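Local structure of ActII protein (Streptomyces coelicolor, 2OPT) at residues L138-R152 with S194-I208. The protein binds actinorhodin and its biosynthetic precursor (S)-DNPA and probably acts as a TetR-family, DNA-binding repressor of transcription. Residues are numbered along the deposited sequence; the frame is centred on the assembly and turned at random.
Sequences LSTFVTAEALEQSSR and SLDSDRRFELGLEII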
ATOM      1  N   LEU A 138       1.418   9.312  -3.768  1.00 28.36           N
ATOM      2  CA  LEU A 138       2.765   9.024  -4.297  1.00 29.00           C
ATOM      3  C   LEU A 138       3.620   8.277  -3.266  1.00 29.34           C
ATOM      4  O   LEU A 138       4.271   7.264  -3.573  1.00 29.28           O
ATOM      5  CB  LEU A 138       3.384  10.358  -4.617  1.00 28.16           C
ATOM      6  CG  LEU A 138       3.422  10.850  -6.061  1.00 29.86           C
ATOM      7  CD1 LEU A 138       3.036   9.933  -7.145  1.00 31.20           C
ATOM      8  CD2 LEU A 138       3.338  12.343  -6.328  1.00 28.43           C
ATOM      9  N   SER A 139       3.611   8.762  -2.019  1.00 30.14           N
ATOM     10  CA  SER A 139       4.380   8.133  -0.976  1.00 29.74           C
ATOM     11  C   SER A 139       3.866   6.740  -0.657  1.00 30.53           C
ATOM     12  O   SER A 139       4.656   5.832  -0.414  1.00 31.31           O
ATOM     13  CB  SER A 139       4.536   9.037   0.253  1.00 30.68           C
ATOM     14  OG  SER A 139       3.355   9.027   1.053  1.00 36.71           O
ATOM     15  N   THR A 140       2.532   6.576  -0.639  1.00 31.24           N
ATOM     16  CA  THR A 140       1.878   5.295  -0.459  1.00 32.56           C
ATOM     17  C   THR A 140       2.265   4.277  -1.524  1.00 32.59           C
ATOM     18  O   THR A 140       2.559   3.140  -1.214  1.00 33.44           O
ATOM     19  CB  THR A 140       0.344   5.533  -0.368  1.00 34.02           C
ATOM     20  OG1 THR A 140       0.098   6.182   0.881  1.00 35.09           O
ATOM     21  CG2 THR A 140      -0.449   4.236  -0.396  1.00 37.88           C
ATOM     22  N   PHE A 141       2.358   4.718  -2.765  1.00 30.75           N
ATOM     23  CA  PHE A 141       2.643   3.840  -3.852  1.00 29.96           C
ATOM     24  C   PHE A 141       4.107   3.413  -3.781  1.00 29.55           C
ATOM     25  O   PHE A 141       4.431   2.245  -3.943  1.00 27.73           O
ATOM     26  CB  PHE A 141       2.394   4.631  -5.145  1.00 32.48           C
ATOM     27  CG  PHE A 141       3.149   4.096  -6.333  1.00 30.49           C
ATOM     28  CD1 PHE A 141       2.723   2.927  -6.976  1.00 33.16           C
ATOM     29  CD2 PHE A 141       4.303   4.738  -6.794  1.00 34.22           C
ATOM     30  CE1 PHE A 141       3.477   2.387  -8.071  1.00 33.25           C
ATOM     31  CE2 PHE A 141       5.017   4.224  -7.872  1.00 32.53           C
ATOM     32  CZ  PHE A 141       4.609   3.028  -8.489  1.00 32.97           C
ATOM     33  N   VAL A 142       5.004   4.380  -3.575  1.00 28.61           N
ATOM     34  CA  VAL A 142       6.431   4.076  -3.473  1.00 28.41           C
ATOM     35  C   VAL A 142       6.701   3.086  -2.305  1.00 31.90           C
ATOM     36  O   VAL A 142       7.455   2.106  -2.455  1.00 32.02           O
ATOM     37  CB  VAL A 142       7.265   5.335  -3.257  1.00 29.05           C
ATOM     38  CG1 VAL A 142       8.668   4.963  -2.914  1.00 28.17           C
ATOM     39  CG2 VAL A 142       7.220   6.239  -4.480  1.00 25.33           C
ATOM     40  N   THR A 143       6.070   3.335  -1.166  1.00 32.25           N
ATOM     41  CA  THR A 143       6.266   2.511   0.006  1.00 36.11           C
ATOM     42  C   THR A 143       5.744   1.082  -0.201  1.00 38.47           C
ATOM     43  O   THR A 143       6.443   0.127   0.165  1.00 39.96           O
ATOM     44  CB  THR A 143       5.620   3.173   1.259  1.00 36.97           C
ATOM     45  OG1 THR A 143       6.153   4.499   1.379  1.00 35.89           O
ATOM     46  CG2 THR A 143       5.948   2.354   2.562  1.00 38.29           C
ATOM     47  N   ALA A 144       4.539   0.933  -0.780  1.00 39.00           N
ATOM     48  CA  ALA A 144       3.982  -0.396  -1.126  1.00 41.00           C
ATOM     49  C   ALA A 144       4.872  -1.166  -2.076  1.00 41.96           C
ATOM     50  O   ALA A 144       5.139  -2.354  -1.876  1.00 43.61           O
ATOM     51  CB  ALA A 144       2.563  -0.261  -1.743  1.00 40.42           C
ATOM     52  N   GLU A 145       5.292  -0.519  -3.157  1.00 39.44           N
ATOM     53  CA  GLU A 145       6.217  -1.175  -4.093  1.00 40.84           C
ATOM     54  C   GLU A 145       7.469  -1.679  -3.375  1.00 40.77           C
ATOM     55  O   GLU A 145       7.886  -2.803  -3.569  1.00 42.78           O
ATOM     56  CB  GLU A 145       6.617  -0.242  -5.226  1.00 40.04           C
ATOM     57  CG  GLU A 145       5.541  -0.014  -6.292  1.00 44.30           C
ATOM     58  CD  GLU A 145       5.151  -1.295  -7.048  1.00 49.43           C
ATOM     59  OE1 GLU A 145       6.056  -2.106  -7.358  1.00 48.62           O
ATOM     60  OE2 GLU A 145       3.947  -1.495  -7.323  1.00 51.90           O
ATOM     61  N   ALA A 146       8.059  -0.834  -2.543  1.00 41.56           N
ATOM     62  CA  ALA A 146       9.265  -1.201  -1.812  1.00 42.99           C
ATOM     63  C   ALA A 146       9.021  -2.398  -0.949  1.00 47.82           C
ATOM     64  O   ALA A 146       9.833  -3.319  -0.943  1.00 49.47           O
ATOM     65  CB  ALA A 146       9.750  -0.024  -0.945  1.00 43.89           C
ATOM     66  N   LEU A 147       7.897  -2.402  -0.229  1.00 51.17           N
ATOM     67  CA  LEU A 147       7.621  -3.450   0.726  1.00 58.85           C
ATOM     68  C   LEU A 147       7.642  -4.757  -0.032  1.00 64.00           C
ATOM     69  O   LEU A 147       8.129  -5.770   0.459  1.00 69.75           O
ATOM     70  CB  LEU A 147       6.276  -3.205   1.411  1.00 61.41           C
ATOM     71  CG  LEU A 147       5.762  -4.038   2.577  1.00 69.18           C
ATOM     72  CD1 LEU A 147       6.828  -4.280   3.632  1.00 72.93           C
ATOM     73  CD2 LEU A 147       4.554  -3.319   3.194  1.00 71.66           C
ATOM     74  N   GLU A 148       7.175  -4.704  -1.268  1.00 64.78           N
ATOM     75  CA  GLU A 148       7.065  -5.885  -2.079  1.00 71.67           C
ATOM     76  C   GLU A 148       8.308  -6.225  -2.921  1.00 71.90           C
ATOM     77  O   GLU A 148       8.511  -7.379  -3.246  1.00 76.90           O
ATOM     78  CB  GLU A 148       5.813  -5.781  -2.932  1.00 73.66           C
ATOM     79  CG  GLU A 148       6.037  -5.602  -4.401  1.00 74.49           C
ATOM     80  CD  GLU A 148       5.029  -6.397  -5.151  1.00 86.48           C
ATOM     81  OE1 GLU A 148       3.869  -5.922  -5.230  1.00 89.92           O
ATOM     82  OE2 GLU A 148       5.371  -7.518  -5.610  1.00 93.69           O
ATOM     83  N   GLN A 149       9.132  -5.238  -3.284  1.00 68.18           N
ATOM     84  CA  GLN A 149      10.427  -5.558  -3.900  1.00 70.06           C
ATOM     85  C   GLN A 149      11.248  -6.389  -2.907  1.00 74.51           C
ATOM     86  O   GLN A 149      11.991  -7.317  -3.309  1.00 79.35           O
ATOM     87  CB  GLN A 149      11.190  -4.297  -4.389  1.00 66.03           C
ATOM     88  CG  GLN A 149      12.689  -4.562  -4.839  1.00 67.20           C
ATOM     89  CD  GLN A 149      13.181  -3.680  -6.004  1.00 67.42           C
ATOM     90  OE1 GLN A 149      14.260  -3.914  -6.573  1.00 72.85           O
ATOM     91  NE2 GLN A 149      12.406  -2.667  -6.346  1.00 63.48           N
ATOM     92  N   SER A 150      11.071  -6.066  -1.620  1.00108.29           N
ATOM     93  CA  SER A 150      11.677  -6.791  -0.505  1.00114.86           C
ATOM     94  C   SER A 150      10.960  -8.100  -0.153  1.00117.84           C
ATOM     95  O   SER A 150      11.606  -9.058   0.265  1.00123.05           O
ATOM     96  CB  SER A 150      11.768  -5.898   0.730  1.00119.93           C
ATOM     97  OG  SER A 150      12.760  -4.903   0.546  1.00120.28           O
ATOM     98  N   SER A 151       9.636  -8.138  -0.318  1.00117.01           N
ATOM     99  CA  SER A 151       8.858  -9.371  -0.109  1.00120.98           C
ATOM    100  C   SER A 151       9.031 -10.403  -1.245  1.00116.73           C
ATOM    101  O   SER A 151       8.256 -11.362  -1.344  1.00118.38           O
ATOM    102  CB  SER A 151       7.372  -9.052   0.111  1.00123.73           C
ATOM    103  OG  SER A 151       7.137  -8.582   1.425  1.00132.57           O
ATOM    104  N   ARG A 152      10.049 -10.189  -2.087  1.00113.16           N
ATOM    105  CA  ARG A 152      10.435 -11.106  -3.175  1.00111.58           C
ATOM    106  C   ARG A 152      11.973 -11.198  -3.357  1.00114.83           C
ATOM    107  O   ARG A 152      12.459 -11.956  -4.212  1.00115.59           O
ATOM    108  CB  ARG A 152       9.730 -10.718  -4.490  1.00105.73           C
ATOM    109  CG  ARG A 152      10.401  -9.594  -5.282  1.00105.50           C
ATOM    110  CD  ARG A 152       9.389  -8.559  -5.792  1.00106.52           C
ATOM    111  NE  ARG A 152       8.845  -8.849  -7.122  1.00107.96           N
ATOM    112  CZ  ARG A 152       8.175  -7.970  -7.891  1.00109.85           C
ATOM    113  NH1 ARG A 152       7.946  -6.710  -7.487  1.00111.73           N
ATOM    114  NH2 ARG A 152       7.737  -8.353  -9.091  1.00110.20           N
ATOM    115  N   SER A 194       5.204 -11.697 -14.456  1.00 68.36           N
ATOM    116  CA  SER A 194       6.582 -11.287 -14.684  1.00 70.41           C
ATOM    117  C   SER A 194       6.853 -10.031 -13.921  1.00 66.53           C
ATOM    118  O   SER A 194       7.644 -10.041 -12.990  1.00 69.65           O
ATOM    119  CB  SER A 194       6.895 -11.074 -16.196  1.00 71.82           C
ATOM    120  OG  SER A 194       6.700 -12.261 -16.996  1.00 76.03           O
ATOM    121  N   LEU A 195       6.131  -8.976 -14.277  1.00 61.28           N
ATOM    122  CA  LEU A 195       6.666  -7.609 -14.192  1.00 58.40           C
ATOM    123  C   LEU A 195       7.868  -7.367 -13.248  1.00 59.09           C
ATOM    124  O   LEU A 195       7.745  -7.459 -12.020  1.00 61.00           O
ATOM    125  CB  LEU A 195       5.553  -6.548 -14.044  1.00 55.63           C
ATOM    126  CG  LEU A 195       5.002  -6.123 -15.418  1.00 56.89           C
ATOM    127  CD1 LEU A 195       4.195  -4.841 -15.360  1.00 53.90           C
ATOM    128  CD2 LEU A 195       6.140  -6.009 -16.494  1.00 56.18           C
ATOM    129  N   ASP A 196       9.024  -7.029 -13.815  1.00 58.80           N
ATOM    130  CA  ASP A 196      10.126  -6.706 -12.949  1.00 58.67           C
ATOM    131  C   ASP A 196       9.812  -5.444 -12.187  1.00 53.15           C
ATOM    132  O   ASP A 196       9.039  -4.609 -12.660  1.00 49.83           O
ATOM    133  CB  ASP A 196      11.450  -6.623 -13.690  1.00 63.32           C
ATOM    134  CG  ASP A 196      11.481  -5.535 -14.727  1.00 64.44           C
ATOM    135  OD1 ASP A 196      10.770  -5.671 -15.745  1.00 68.28           O
ATOM    136  OD2 ASP A 196      12.256  -4.580 -14.540  1.00 66.08           O
ATOM    137  N   SER A 197      10.392  -5.333 -10.998  1.00 52.72           N
ATOM    138  CA  SER A 197      10.203  -4.181 -10.122  1.00 51.09           C
ATOM    139  C   SER A 197      10.389  -2.828 -10.782  1.00 46.90           C
ATOM    140  O   SER A 197       9.630  -1.910 -10.537  1.00 47.53           O
ATOM    141  CB  SER A 197      11.129  -4.302  -8.905  1.00 54.57           C
ATOM    142  OG  SER A 197      10.628  -5.353  -8.081  1.00 64.24           O
ATOM    143  N   ASP A 198      11.460  -2.675 -11.549  1.00 43.11           N
ATOM    144  CA  ASP A 198      11.768  -1.412 -12.204  1.00 41.51           C
ATOM    145  C   ASP A 198      10.615  -1.027 -13.136  1.00 39.73           C
ATOM    146  O   ASP A 198      10.166   0.121 -13.182  1.00 38.14           O
ATOM    147  CB  ASP A 198      13.022  -1.574 -13.023  1.00 43.65           C
ATOM    148  CG  ASP A 198      14.305  -1.500 -12.188  1.00 46.12           C
ATOM    149  OD1 ASP A 198      14.243  -1.290 -10.964  1.00 45.34           O
ATOM    150  OD2 ASP A 198      15.404  -1.661 -12.781  1.00 52.84           O
ATOM    151  N   ARG A 199      10.127  -2.015 -13.862  1.00 39.20           N
ATOM    152  CA  ARG A 199       9.121  -1.790 -14.844  1.00 37.59           C
ATOM    153  C   ARG A 199       7.845  -1.401 -14.137  1.00 36.08           C
ATOM    154  O   ARG A 199       7.282  -0.402 -14.508  1.00 35.94           O
ATOM    155  CB  ARG A 199       8.928  -3.034 -15.724  1.00 39.36           C
ATOM    156  CG  ARG A 199       7.948  -2.857 -16.914  1.00 40.69           C
ATOM    157  CD  ARG A 199       8.284  -1.638 -17.792  1.00 44.43           C
ATOM    158  NE  ARG A 199       7.282  -1.524 -18.857  1.00 48.91           N
ATOM    159  CZ  ARG A 199       6.923  -0.403 -19.487  1.00 48.87           C
ATOM    160  NH1 ARG A 199       7.482   0.767 -19.187  1.00 46.89           N
ATOM    161  NH2 ARG A 199       5.989  -0.467 -20.433  1.00 52.01           N
ATOM    162  N   ARG A 200       7.417  -2.154 -13.112  1.00 35.23           N
ATOM    163  CA  ARG A 200       6.191  -1.822 -12.340  1.00 35.14           C
ATOM    164  C   ARG A 200       6.344  -0.443 -11.742  1.00 32.57           C
ATOM    165  O   ARG A 200       5.526   0.410 -11.919  1.00 32.11           O
ATOM    166  CB  ARG A 200       6.002  -2.763 -11.148  1.00 36.93           C
ATOM    167  CG  ARG A 200       5.672  -4.200 -11.433  1.00 40.90           C
ATOM    168  CD  ARG A 200       5.903  -5.086 -10.160  1.00 41.82           C
ATOM    169  NE  ARG A 200       5.034  -4.700  -9.054  1.00 50.01           N
ATOM    170  CZ  ARG A 200       3.730  -4.992  -8.992  1.00 52.71           C
ATOM    171  NH1 ARG A 200       3.160  -5.683  -9.979  1.00 51.90           N
ATOM    172  NH2 ARG A 200       2.992  -4.584  -7.956  1.00 58.61           N
ATOM    173  N   PHE A 201       7.452  -0.195 -11.074  1.00 32.75           N
ATOM    174  CA  PHE A 201       7.675   1.132 -10.519  1.00 32.16           C
ATOM    175  C   PHE A 201       7.518   2.274 -11.548  1.00 32.14           C
ATOM    176  O   PHE A 201       6.865   3.272 -11.276  1.00 31.36           O
ATOM    177  CB  PHE A 201       9.044   1.243  -9.867  1.00 33.36           C
ATOM    178  CG  PHE A 201       9.179   2.459  -9.002  1.00 31.19           C
ATOM    179  CD1 PHE A 201       8.561   2.523  -7.783  1.00 34.27           C
ATOM    180  CD2 PHE A 201       9.910   3.556  -9.453  1.00 35.19           C
ATOM    181  CE1 PHE A 201       8.656   3.661  -7.003  1.00 38.19           C
ATOM    182  CE2 PHE A 201      10.032   4.710  -8.675  1.00 37.71           C
ATOM    183  CZ  PHE A 201       9.426   4.756  -7.457  1.00 38.18           C
ATOM    184  N   GLU A 202       8.130   2.145 -12.722  0.60 32.38           N
ATOM    185  CA  GLU A 202       8.055   3.253 -13.661  0.60 33.04           C
ATOM    186  C   GLU A 202       6.655   3.415 -14.254  0.60 32.55           C
ATOM    187  O   GLU A 202       6.142   4.544 -14.329  0.60 32.58           O
ATOM    188  CB  GLU A 202       9.167   3.188 -14.721  0.60 35.36           C
ATOM    189  CG  GLU A 202      10.608   3.433 -14.167  0.60 35.93           C
ATOM    190  CD  GLU A 202      10.892   4.808 -13.505  0.60 36.22           C
ATOM    191  OE1 GLU A 202      10.442   5.898 -13.966  0.60 32.60           O
ATOM    192  OE2 GLU A 202      11.644   4.780 -12.510  0.60 37.04           O
ATOM    193  N   LEU A 203       5.990   2.296 -14.575  1.00 32.00           N
ATOM    194  CA  LEU A 203       4.613   2.354 -15.032  1.00 31.66           C
ATOM    195  C   LEU A 203       3.721   3.037 -14.009  1.00 29.99           C
ATOM    196  O   LEU A 203       2.945   3.917 -14.375  1.00 29.77           O
ATOM    197  CB  LEU A 203       4.040   0.939 -15.288  1.00 32.30           C
ATOM    198  CG  LEU A 203       4.242   0.342 -16.651  1.00 38.41           C
ATOM    199  CD1 LEU A 203       3.769  -1.136 -16.723  1.00 40.48           C
ATOM    200  CD2 LEU A 203       3.473   1.209 -17.670  1.00 39.81           C
ATOM    201  N   GLY A 204       3.778   2.626 -12.746  1.00 28.40           N
ATOM    202  CA  GLY A 204       2.888   3.245 -11.726  1.00 27.17           C
ATOM    203  C   GLY A 204       3.219   4.723 -11.539  1.00 28.15           C
ATOM    204  O   GLY A 204       2.350   5.540 -11.324  1.00 29.08           O
ATOM    205  N   LEU A 205       4.509   5.080 -11.549  1.00 26.81           N
ATOM    206  CA  LEU A 205       4.895   6.489 -11.532  1.00 28.89           C
ATOM    207  C   LEU A 205       4.263   7.288 -12.703  1.00 30.16           C
ATOM    208  O   LEU A 205       3.688   8.320 -12.482  1.00 30.12           O
ATOM    209  CB  LEU A 205       6.452   6.588 -11.584  1.00 29.72           C
ATOM    210  CG  LEU A 205       7.165   7.699 -10.858  1.00 32.97           C
ATOM    211  CD1 LEU A 205       6.629   7.845  -9.466  1.00 43.33           C
ATOM    212  CD2 LEU A 205       8.735   7.410 -10.878  1.00 37.09           C
ATOM    213  N   GLU A 206       4.406   6.783 -13.933  0.60 31.10           N
ATOM    214  CA  GLU A 206       3.848   7.413 -15.132  0.60 31.30           C
ATOM    215  C   GLU A 206       2.355   7.623 -14.955  0.60 31.61           C
ATOM    216  O   GLU A 206       1.832   8.728 -15.168  0.60 32.29           O
ATOM    217  CB  GLU A 206       4.107   6.508 -16.343  0.60 32.93           C
ATOM    218  CG  GLU A 206       5.536   6.625 -16.866  0.60 33.05           C
ATOM    219  CD  GLU A 206       5.869   5.710 -18.029  0.60 36.42           C
ATOM    220  OE1 GLU A 206       4.972   4.979 -18.556  0.60 36.28           O
ATOM    221  OE2 GLU A 206       7.064   5.743 -18.427  0.60 36.94           O
ATOM    222  N   ILE A 207       1.679   6.554 -14.539  1.00 29.06           N
ATOM    223  CA  ILE A 207       0.251   6.573 -14.383  1.00 29.42           C
ATOM    224  C   ILE A 207      -0.167   7.678 -13.417  1.00 28.34           C
ATOM    225  O   ILE A 207      -1.030   8.469 -13.739  1.00 28.90           O
ATOM    226  CB  ILE A 207      -0.296   5.203 -13.935  1.00 29.13           C
ATOM    227  CG1 ILE A 207      -0.140   4.179 -15.076  1.00 31.73           C
ATOM    228  CG2 ILE A 207      -1.740   5.324 -13.507  1.00 30.64           C
ATOM    229  CD1 ILE A 207      -0.310   2.739 -14.669  1.00 30.86           C
ATOM    230  N   ILE A 208       0.430   7.702 -12.222  1.00 27.21           N
ATOM    231  CA  ILE A 208      -0.001   8.660 -11.160  1.00 27.46           C
ATOM    232  C   ILE A 208       0.295  10.105 -11.570  1.00 28.08           C
ATOM    233  O   ILE A 208      -0.538  10.975 -11.387  1.00 28.38           O
ATOM    234  CB  ILE A 208       0.686   8.346  -9.815  1.00 26.67           C
ATOM    235  CG1 ILE A 208       0.258   6.939  -9.341  1.00 28.26           C
ATOM    236  CG2 ILE A 208       0.454   9.498  -8.810  1.00 28.66           C
ATOM    237  CD1 ILE A 208       1.035   6.329  -8.115  1.00 25.84           C
TER
HETATM  238  O   HOH W   1       8.730  -1.863  -7.635  1.00 33.36           O
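F141 fits as a knob into the hole formed by F201, G204, L205 and I208, where helices 138-150 and 197-208 pack antiparallel at 169° with axes 10.8 Å apart. A chi1 of 156°, which sets CG opposite the backbone N, sends the F141 ring into the second helix, and its CZ lies 3.7 Å from G204 CA, a close approach permitted by the absence of a side chain there. I208 CD1 lies over one face of the F141 ring in a CH-pi contact, 4.0 Å from its centroid. The F201 ring lies nearly parallel to that of F141 but slid aside, with little overlap; F141 CE2 meets F201 CE1, while V142 CG2 closes on the F201 edge.

Beyond this apolar layer, E145 and R200 form a salt bridge. R200 NE donates to the syn lone pair of E145 OE1 at 3.3 Å, with the carboxylate and guanidinium planes 37° apart, and R200 NH2 adds a weak bond to E145 OE2. A water donates to E145 OE1 and to S197 O, linking the two helices, and Y133 of the second subunit hydrogen-bonds E145 OE2. E148 approaches differently: its carboxylate lies over a face of the R200 guanidinium, OE1 3.2 Å from R200 NH2, so the attraction is purely between charges. E148 OE2 also sits over one face of the poorly ordered R152 guanidinium, again without an N-H pointed at it, and R152 NH2 makes a weak bond to L195 O.

A leucine in place of R200 would probably leave the buried E145 carboxylate without its positive mate and deprive E148 of a partner. Gripped by R200, the water and Y133 of the second subunit, that carboxylate is probably well compensated in charge and restricted in turning, beside the apolar packing of F141 within the TetR-like C-terminal domain.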